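PDB 4OM9: serine protease pet from Escherichia coli, which acts as a secreted autotransporter enterotoxin whose passenger domain carries a serine protease, probably directed at the host cytoskeletal protein alpha-fodrin. Local coordinates for residues I507-N511 / A512-M516; L586-D590 / S591-I595; I605-N609 / S610-I614. All blocks are in the same frame, centred on the assembly; numbering follows the deposited sequence.

Interaction 1 (I507-N511 / A512-M516); sequences ISIKN and APLVM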
loop_
_atom_site.group_PDB
_atom_site.type_symbol
_atom_site.label_atom_id
_atom_site.label_comp_id
_atom_site.label_asym_id
_atom_site.label_seq_id
_atom_site.Cartn_x
_atom_site.Cartn_y
_atom_site.Cartn_z
ATOM N N ILE A 507 -15.137 2.181 9.473
ATOM C CA ILE A 507 -15.132 3.261 8.504
ATOM C C ILE A 507 -16.561 3.492 8.064
ATOM O O ILE A 507 -17.281 2.543 7.744
ATOM C CB ILE A 507 -14.254 2.947 7.271
ATOM C CG1 ILE A 507 -12.772 2.853 7.647
ATOM C CG2 ILE A 507 -14.445 4.002 6.204
ATOM C CD1 ILE A 507 -11.880 2.334 6.501
ATOM N N SER A 508 -16.980 4.749 8.049
ATOM C CA SER A 508 -18.346 5.054 7.669
ATOM C C SER A 508 -18.385 6.141 6.608
ATOM O O SER A 508 -17.739 7.177 6.736
ATOM C CB SER A 508 -19.162 5.457 8.892
ATOM O OG SER A 508 -20.120 6.419 8.528
ATOM N N ILE A 509 -19.160 5.870 5.566
ATOM C CA ILE A 509 -19.232 6.678 4.364
ATOM C C ILE A 509 -20.668 7.018 4.038
ATOM O O ILE A 509 -21.473 6.123 3.824
ATOM C CB ILE A 509 -18.671 5.938 3.167
ATOM C CG1 ILE A 509 -17.407 5.177 3.548
ATOM C CG2 ILE A 509 -18.439 6.896 2.032
ATOM C CD1 ILE A 509 -16.231 6.070 3.759
ATOM N N LYS A 510 -20.990 8.302 3.972
ATOM C CA LYS A 510 -22.341 8.723 3.646
ATOM C C LYS A 510 -22.285 9.840 2.629
ATOM O O LYS A 510 -21.590 10.843 2.843
ATOM C CB LYS A 510 -23.093 9.170 4.900
ATOM C CG LYS A 510 -23.293 8.064 5.911
ATOM C CD LYS A 510 -23.834 8.588 7.240
ATOM C CE LYS A 510 -23.429 7.656 8.371
ATOM N NZ LYS A 510 -24.525 7.394 9.333
ATOM N N ASN A 511 -22.976 9.623 1.511
ATOM C CA ASN A 511 -23.255 10.650 0.515
ATOM C C ASN A 511 -22.063 11.090 -0.341
ATOM O O ASN A 511 -22.236 11.924 -1.228
ATOM C CB ASN A 511 -23.884 11.887 1.200
ATOM C CG ASN A 511 -25.388 11.704 1.488
ATOM O OD1 ASN A 511 -26.078 10.989 0.769
ATOM N ND2 ASN A 511 -25.888 12.354 2.543
ATOM N N ALA A 512 -20.879 10.528 -0.103
ATOM C CA ALA A 512 -19.658 10.952 -0.813
ATOM C C ALA A 512 -18.706 9.776 -1.036
ATOM O O ALA A 512 -18.537 8.951 -0.155
ATOM C CB ALA A 512 -18.943 12.071 -0.029
ATOM N N PRO A 513 -18.070 9.694 -2.214
ATOM C CA PRO A 513 -17.335 8.461 -2.545
ATOM C C PRO A 513 -16.018 8.245 -1.778
ATOM O O PRO A 513 -15.317 9.185 -1.409
ATOM C CB PRO A 513 -17.042 8.613 -4.049
ATOM C CG PRO A 513 -17.891 9.774 -4.512
ATOM C CD PRO A 513 -18.039 10.662 -3.319
ATOM N N LEU A 514 -15.713 6.975 -1.547
ATOM C CA LEU A 514 -14.445 6.550 -1.005
ATOM C C LEU A 514 -13.710 5.694 -2.041
ATOM O O LEU A 514 -14.315 4.873 -2.747
ATOM C CB LEU A 514 -14.626 5.759 0.286
ATOM C CG LEU A 514 -13.295 5.501 1.005
ATOM C CD1 LEU A 514 -12.891 6.740 1.794
ATOM C CD2 LEU A 514 -13.378 4.298 1.912
ATOM N N VAL A 515 -12.403 5.909 -2.112
ATOM C CA VAL A 515 -11.508 5.163 -2.983
ATOM C C VAL A 515 -10.310 4.691 -2.188
ATOM O O VAL A 515 -9.642 5.489 -1.517
ATOM C CB VAL A 515 -11.017 6.005 -4.154
ATOM C CG1 VAL A 515 -9.934 5.263 -4.909
ATOM C CG2 VAL A 515 -12.186 6.340 -5.069
ATOM N N MET A 516 -10.082 3.387 -2.219
ATOM C CA MET A 516 -8.884 2.799 -1.663
ATOM C C MET A 516 -8.029 2.277 -2.820
ATOM O O MET A 516 -8.524 1.552 -3.709
ATOM C CB MET A 516 -9.216 1.665 -0.688
ATOM C CG MET A 516 -10.087 2.043 0.493
ATOM S SD MET A 516 -10.622 0.538 1.336
ATOM C CE MET A 516 -11.646 1.204 2.640
#
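Ile509 and Leu514 make the tight part of this contact, where residues 507-516 round a turn and fold back on themselves. The two side chains cross at about a right angle, and a single methyl does the touching. CD1 of Ile509 lies 3.8 Å from CB of Leu514, 3.9 Å from its CD1 and 3.8 Å from its CD2, so that the tip of the isoleucine rests along the whole leucine side chain. Leu514 presents that surface because CG stands anti to the backbone N (chi1 -170°), sending its branches toward strand 507-510. Nearer the turn, CG2 of Ile509 presses on O of Ala512 at 3.0 Å. Farther from it, Ile507 and Met516 reach toward each other tip to tip: CD1 of Ile507 meets CE of Met516 at 4.0 Å, with the methionine chain extended beyond CG. Strands 507-510 and 514-516 are two sides of one coil of the right-handed parallel beta-helix that forms the stalk of such autotransporter passengers, and their short axes run at 137° to each other, 9.8 Å apart at closest approach. The alternation of the strands turns Ile507, Ile509, Leu514 and Met516 into the interior of the helix. Ala512, at the corner, is buried too; the looser side is confined to the partly exposed Lys510 and Asn511. Both start their side chains away from residues 512-516, although CB of Asn511 still touches Ala512. Asn511 makes the turn with a left-handed backbone conformation, its ND2 donating to the backbone O of Leu487 on the preceding coil.

Interaction 2 (L586-D590 / S591-I595); sequences LNIED and SSLSI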
loop_
_atom_site.group_PDB
_atom_site.type_symbol
_atom_site.label_atom_id
_atom_site.label_comp_id
_atom_site.label_asym_id
_atom_site.label_seq_id
_atom_site.Cartn_x
_atom_site.Cartn_y
_atom_site.Cartn_z
ATOM N N LEU A 586 -16.844 -1.556 7.338
ATOM C CA LEU A 586 -17.120 -0.384 6.532
ATOM C C LEU A 586 -18.630 -0.278 6.297
ATOM O O LEU A 586 -19.256 -1.225 5.790
ATOM C CB LEU A 586 -16.391 -0.457 5.187
ATOM C CG LEU A 586 -16.313 0.870 4.437
ATOM C CD1 LEU A 586 -15.058 0.922 3.584
ATOM C CD2 LEU A 586 -17.518 1.101 3.590
ATOM N N ASN A 587 -19.202 0.873 6.636
ATOM C CA ASN A 587 -20.570 1.179 6.240
ATOM C C ASN A 587 -20.619 2.254 5.143
ATOM O O ASN A 587 -19.991 3.312 5.277
ATOM C CB ASN A 587 -21.385 1.622 7.454
ATOM C CG ASN A 587 -22.831 1.967 7.096
ATOM O OD1 ASN A 587 -23.635 1.090 6.750
ATOM N ND2 ASN A 587 -23.165 3.255 7.175
ATOM N N ILE A 588 -21.358 1.985 4.065
ATOM C CA ILE A 588 -21.588 2.974 3.000
ATOM C C ILE A 588 -23.065 3.242 2.824
ATOM O O ILE A 588 -23.850 2.307 2.731
ATOM C CB ILE A 588 -21.105 2.523 1.603
ATOM C CG1 ILE A 588 -20.613 1.080 1.610
ATOM C CG2 ILE A 588 -20.163 3.535 0.943
ATOM C CD1 ILE A 588 -20.021 0.680 0.270
ATOM N N GLU A 589 -23.430 4.510 2.710
ATOM C CA GLU A 589 -24.794 4.865 2.378
ATOM C C GLU A 589 -24.810 5.807 1.177
ATOM O O GLU A 589 -24.071 6.783 1.137
ATOM C CB GLU A 589 -25.495 5.479 3.594
ATOM C CG GLU A 589 -25.433 4.550 4.795
ATOM C CD GLU A 589 -26.333 4.941 5.945
ATOM O OE1 GLU A 589 -26.794 6.106 6.024
ATOM O OE2 GLU A 589 -26.571 4.050 6.783
ATOM N N ASP A 590 -25.613 5.457 0.176
ATOM C CA ASP A 590 -25.850 6.310 -0.986
ATOM C C ASP A 590 -24.600 6.876 -1.688
ATOM O O ASP A 590 -24.594 8.028 -2.129
ATOM C CB ASP A 590 -26.763 7.452 -0.561
ATOM C CG ASP A 590 -28.004 6.946 0.176
ATOM O OD1 ASP A 590 -28.963 6.487 -0.498
ATOM O OD2 ASP A 590 -28.000 6.975 1.427
ATOM N N SER A 591 -23.560 6.063 -1.822
ATOM C CA SER A 591 -22.375 6.531 -2.527
ATOM C C SER A 591 -21.630 5.359 -3.147
ATOM O O SER A 591 -22.225 4.324 -3.440
ATOM C CB SER A 591 -21.459 7.327 -1.583
ATOM O OG SER A 591 -20.533 8.121 -2.315
ATOM N N SER A 592 -20.330 5.493 -3.364
ATOM C CA SER A 592 -19.652 4.348 -3.925
ATOM C C SER A 592 -18.302 4.084 -3.282
ATOM O O SER A 592 -17.584 4.989 -2.849
ATOM C CB SER A 592 -19.516 4.490 -5.448
ATOM O OG SER A 592 -18.677 5.562 -5.813
ATOM N N LEU A 593 -17.995 2.804 -3.193
ATOM C CA LEU A 593 -16.722 2.350 -2.700
ATOM C C LEU A 593 -15.971 1.698 -3.854
ATOM O O LEU A 593 -16.490 0.793 -4.496
ATOM C CB LEU A 593 -16.918 1.376 -1.546
ATOM C CG LEU A 593 -15.671 0.690 -1.014
ATOM C CD1 LEU A 593 -14.681 1.707 -0.493
ATOM C CD2 LEU A 593 -16.062 -0.277 0.066
ATOM N N SER A 594 -14.763 2.186 -4.120
ATOM C CA SER A 594 -13.901 1.633 -5.152
ATOM C C SER A 594 -12.603 1.127 -4.534
ATOM O O SER A 594 -11.928 1.841 -3.774
ATOM C CB SER A 594 -13.568 2.676 -6.229
ATOM O OG SER A 594 -14.736 3.260 -6.761
ATOM N N ILE A 595 -12.270 -0.113 -4.851
ATOM C CA ILE A 595 -10.974 -0.646 -4.529
ATOM C C ILE A 595 -10.251 -0.764 -5.856
ATOM O O ILE A 595 -10.710 -1.473 -6.769
ATOM C CB ILE A 595 -11.054 -2.000 -3.820
ATOM C CG1 ILE A 595 -11.784 -1.842 -2.487
ATOM C CG2 ILE A 595 -9.652 -2.561 -3.599
ATOM C CD1 ILE A 595 -12.166 -3.156 -1.849
#
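Leu586, Ile588 and Leu593 form a local apolar contact across a turn, inside one coil of the parallel beta-helix, where strand 586-589 passes through Asp590 and Ser591 into strand 592-595. Leu593 is the shared partner, touched at two levels. Near its base, CD1 of Ile588 lies 3.7 Å from CB of Leu593, the two side chains crossing at about a right angle. At its far end Leu593 meets Leu586 tip to tip, the closest methyls being CD1 of Leu586 and CD2 of Leu593 at 3.8 Å. Both leucines hold CG anti to the backbone N, which points their branches at each other across the interior. Ile588 is less relaxed: its chi1 of 6° nearly eclipses CG1 with the backbone N, while chi2 is extended and carries CD1 out to Leu593. The turn itself rests on a left-handed backbone conformation at Asp590 (phi 50°, psi 40°), whose side chain sets off away from residues 591-595 and accepts a hydrogen bond through OD1 from ND2 of Asn609. Strand 585-589 is flanked by strands 506-510 and 599-608, and strand 592-595 by strands 514-520 and 611-614, each parallel to the strand it flanks. Within this stack Leu586 also packs on Met516, Ile588 on Ala607, and Leu593 on both Leu514 and Ile605.

Interaction 3 (I605-N609 / S610-I614); sequences IQAKN and SVINI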
loop_
_atom_site.group_PDB
_atom_site.type_symbol
_atom_site.label_atom_id
_atom_site.label_comp_id
_atom_site.label_asym_id
_atom_site.label_seq_id
_atom_site.Cartn_x
_atom_site.Cartn_y
_atom_site.Cartn_z
ATOM N N ILE A 605 -18.059 -5.477 4.840
ATOM C CA ILE A 605 -18.732 -4.342 4.242
ATOM C C ILE A 605 -20.247 -4.406 4.454
ATOM O O ILE A 605 -20.867 -5.429 4.174
ATOM C CB ILE A 605 -18.447 -4.256 2.739
ATOM C CG1 ILE A 605 -16.944 -4.179 2.458
ATOM C CG2 ILE A 605 -19.175 -3.070 2.128
ATOM C CD1 ILE A 605 -16.628 -4.085 0.968
ATOM N N GLN A 606 -20.822 -3.328 4.977
ATOM C CA GLN A 606 -22.271 -3.141 4.974
ATOM C C GLN A 606 -22.583 -2.028 3.978
ATOM O O GLN A 606 -22.004 -0.947 4.061
ATOM C CB GLN A 606 -22.816 -2.793 6.368
ATOM C CG GLN A 606 -22.504 -3.801 7.481
ATOM C CD GLN A 606 -21.044 -3.759 7.958
ATOM O OE1 GLN A 606 -20.473 -2.685 8.198
ATOM N NE2 GLN A 606 -20.437 -4.936 8.093
ATOM N N ALA A 607 -23.470 -2.291 3.021
ATOM C CA ALA A 607 -23.732 -1.309 1.970
ATOM C C ALA A 607 -25.213 -1.056 1.803
ATOM O O ALA A 607 -26.022 -1.985 1.795
ATOM C CB ALA A 607 -23.116 -1.750 0.645
ATOM N N LYS A 608 -25.571 0.210 1.664
ATOM C CA LYS A 608 -26.955 0.576 1.455
ATOM C C LYS A 608 -27.051 1.537 0.284
ATOM O O LYS A 608 -26.382 2.571 0.274
ATOM C CB LYS A 608 -27.543 1.202 2.722
ATOM C CG LYS A 608 -28.991 1.638 2.596
ATOM C CD LYS A 608 -29.381 2.575 3.735
ATOM C CE LYS A 608 -29.313 1.917 5.136
ATOM N NZ LYS A 608 -27.944 1.988 5.788
ATOM N N ASN A 609 -27.881 1.177 -0.697
ATOM C CA ASN A 609 -28.073 1.982 -1.902
ATOM C C ASN A 609 -26.750 2.551 -2.431
ATOM O O ASN A 609 -26.646 3.731 -2.753
ATOM C CB ASN A 609 -29.061 3.118 -1.630
ATOM C CG ASN A 609 -29.433 3.884 -2.892
ATOM O OD1 ASN A 609 -29.688 3.283 -3.944
ATOM N ND2 ASN A 609 -29.426 5.220 -2.802
ATOM N N SER A 610 -25.741 1.696 -2.494
ATOM C CA SER A 610 -24.403 2.118 -2.827
ATOM C C SER A 610 -23.759 1.209 -3.881
ATOM O O SER A 610 -24.173 0.065 -4.082
ATOM C CB SER A 610 -23.534 2.150 -1.565
ATOM O OG SER A 610 -23.903 3.199 -0.694
ATOM N N VAL A 611 -22.743 1.740 -4.546
ATOM C CA VAL A 611 -22.005 1.013 -5.561
ATOM C C VAL A 611 -20.629 0.595 -5.041
ATOM O O VAL A 611 -19.903 1.395 -4.452
ATOM C CB VAL A 611 -21.865 1.860 -6.844
ATOM C CG1 VAL A 611 -20.829 1.274 -7.769
ATOM C CG2 VAL A 611 -23.214 1.934 -7.558
ATOM N N ILE A 612 -20.301 -0.681 -5.229
ATOM C CA ILE A 612 -19.000 -1.210 -4.839
ATOM C C ILE A 612 -18.243 -1.764 -6.043
ATOM O O ILE A 612 -18.638 -2.784 -6.637
ATOM C CB ILE A 612 -19.138 -2.323 -3.796
ATOM C CG1 ILE A 612 -20.019 -1.860 -2.634
ATOM C CG2 ILE A 612 -17.755 -2.794 -3.328
ATOM C CD1 ILE A 612 -20.081 -2.855 -1.477
ATOM N N ASN A 613 -17.170 -1.084 -6.425
ATOM C CA ASN A 613 -16.336 -1.587 -7.508
ATOM C C ASN A 613 -15.032 -2.138 -6.953
ATOM O O ASN A 613 -14.124 -1.388 -6.584
ATOM C CB ASN A 613 -16.077 -0.497 -8.547
ATOM C CG ASN A 613 -17.365 0.043 -9.162
ATOM O OD1 ASN A 613 -18.299 -0.715 -9.454
ATOM N ND2 ASN A 613 -17.425 1.361 -9.356
ATOM N N ILE A 614 -14.975 -3.458 -6.838
ATOM C CA ILE A 614 -13.752 -4.151 -6.452
ATOM C C ILE A 614 -12.907 -4.450 -7.669
ATOM O O ILE A 614 -13.370 -5.119 -8.602
ATOM C CB ILE A 614 -14.065 -5.445 -5.736
ATOM C CG1 ILE A 614 -15.130 -5.174 -4.667
ATOM C CG2 ILE A 614 -12.807 -6.033 -5.162
ATOM C CD1 ILE A 614 -15.148 -6.170 -3.527
#
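Ile612 points its CD1 at two side chains of strand 605-608, from which the chain has just turned back. Against Ile605 the approach is tip to tip, CD1 of Ile612 meeting the branch methyl CG2 of Ile605 at 3.7 Å. The same CD1 lies 3.9 Å from CB of Ala607, so it settles over the pair of residues whose side chains project inward from strand 605-608. The torsions explain the match: Ile605 keeps CG1 beside its backbone N (chi1 -57°), which leaves CG2 anti to that N and turned toward the other strand, whereas Ile612 is extended through chi2 and offers its longest arm. These residues line the interior of one coil of the parallel beta-helix, and Ile588 of the preceding coil packs on both Ala607 and Ile612.

At the turn the orientation is of another kind. Asn609 takes up a left-handed backbone conformation, and Ser610, with OG beside its own backbone N and anti to the carbonyl carbon, swings its hydroxyl back toward the end of the first strand. OG donates to O of Lys608 at 2.7 Å; it sits well above the carbonyl plane, 46° out of it, with a C=O...OG angle of 133°. OG of Ser610 in turn accepts a hydrogen bond from the backbone N of Ser591. NZ of Lys608, next to the turn, forms a salt bridge with OE2 of Glu589. The chemistry is therefore divided: dispersion between methyl groups holds the buried side, while a hydroxyl acting as both donor and acceptor secures the corner to its own strand and to the coil before it.

How the interactions relate
From the N terminus, interactions 1, 2 and 3 come strictly in series: each closes its own turn before the next begins, and none nests within or crosses another. A long excursion containing helices 543-550 and 552-558 separates 507-516 from 586-595, whereas only nine residues lead on to 605-614. In space the three turns stack at one corner of the beta-helix, with centres about 5 Å apart from one to the next and about 10 Å between the outer two. Interactions 1 and 2 are joined through probable backbone hydrogen bonds between Ile509 and both Asn587 and Glu589; interactions 2 and 3 by backbone hydrogen bonds of Gln606 with Leu586 and Ile588, and by polar side chains at the turn.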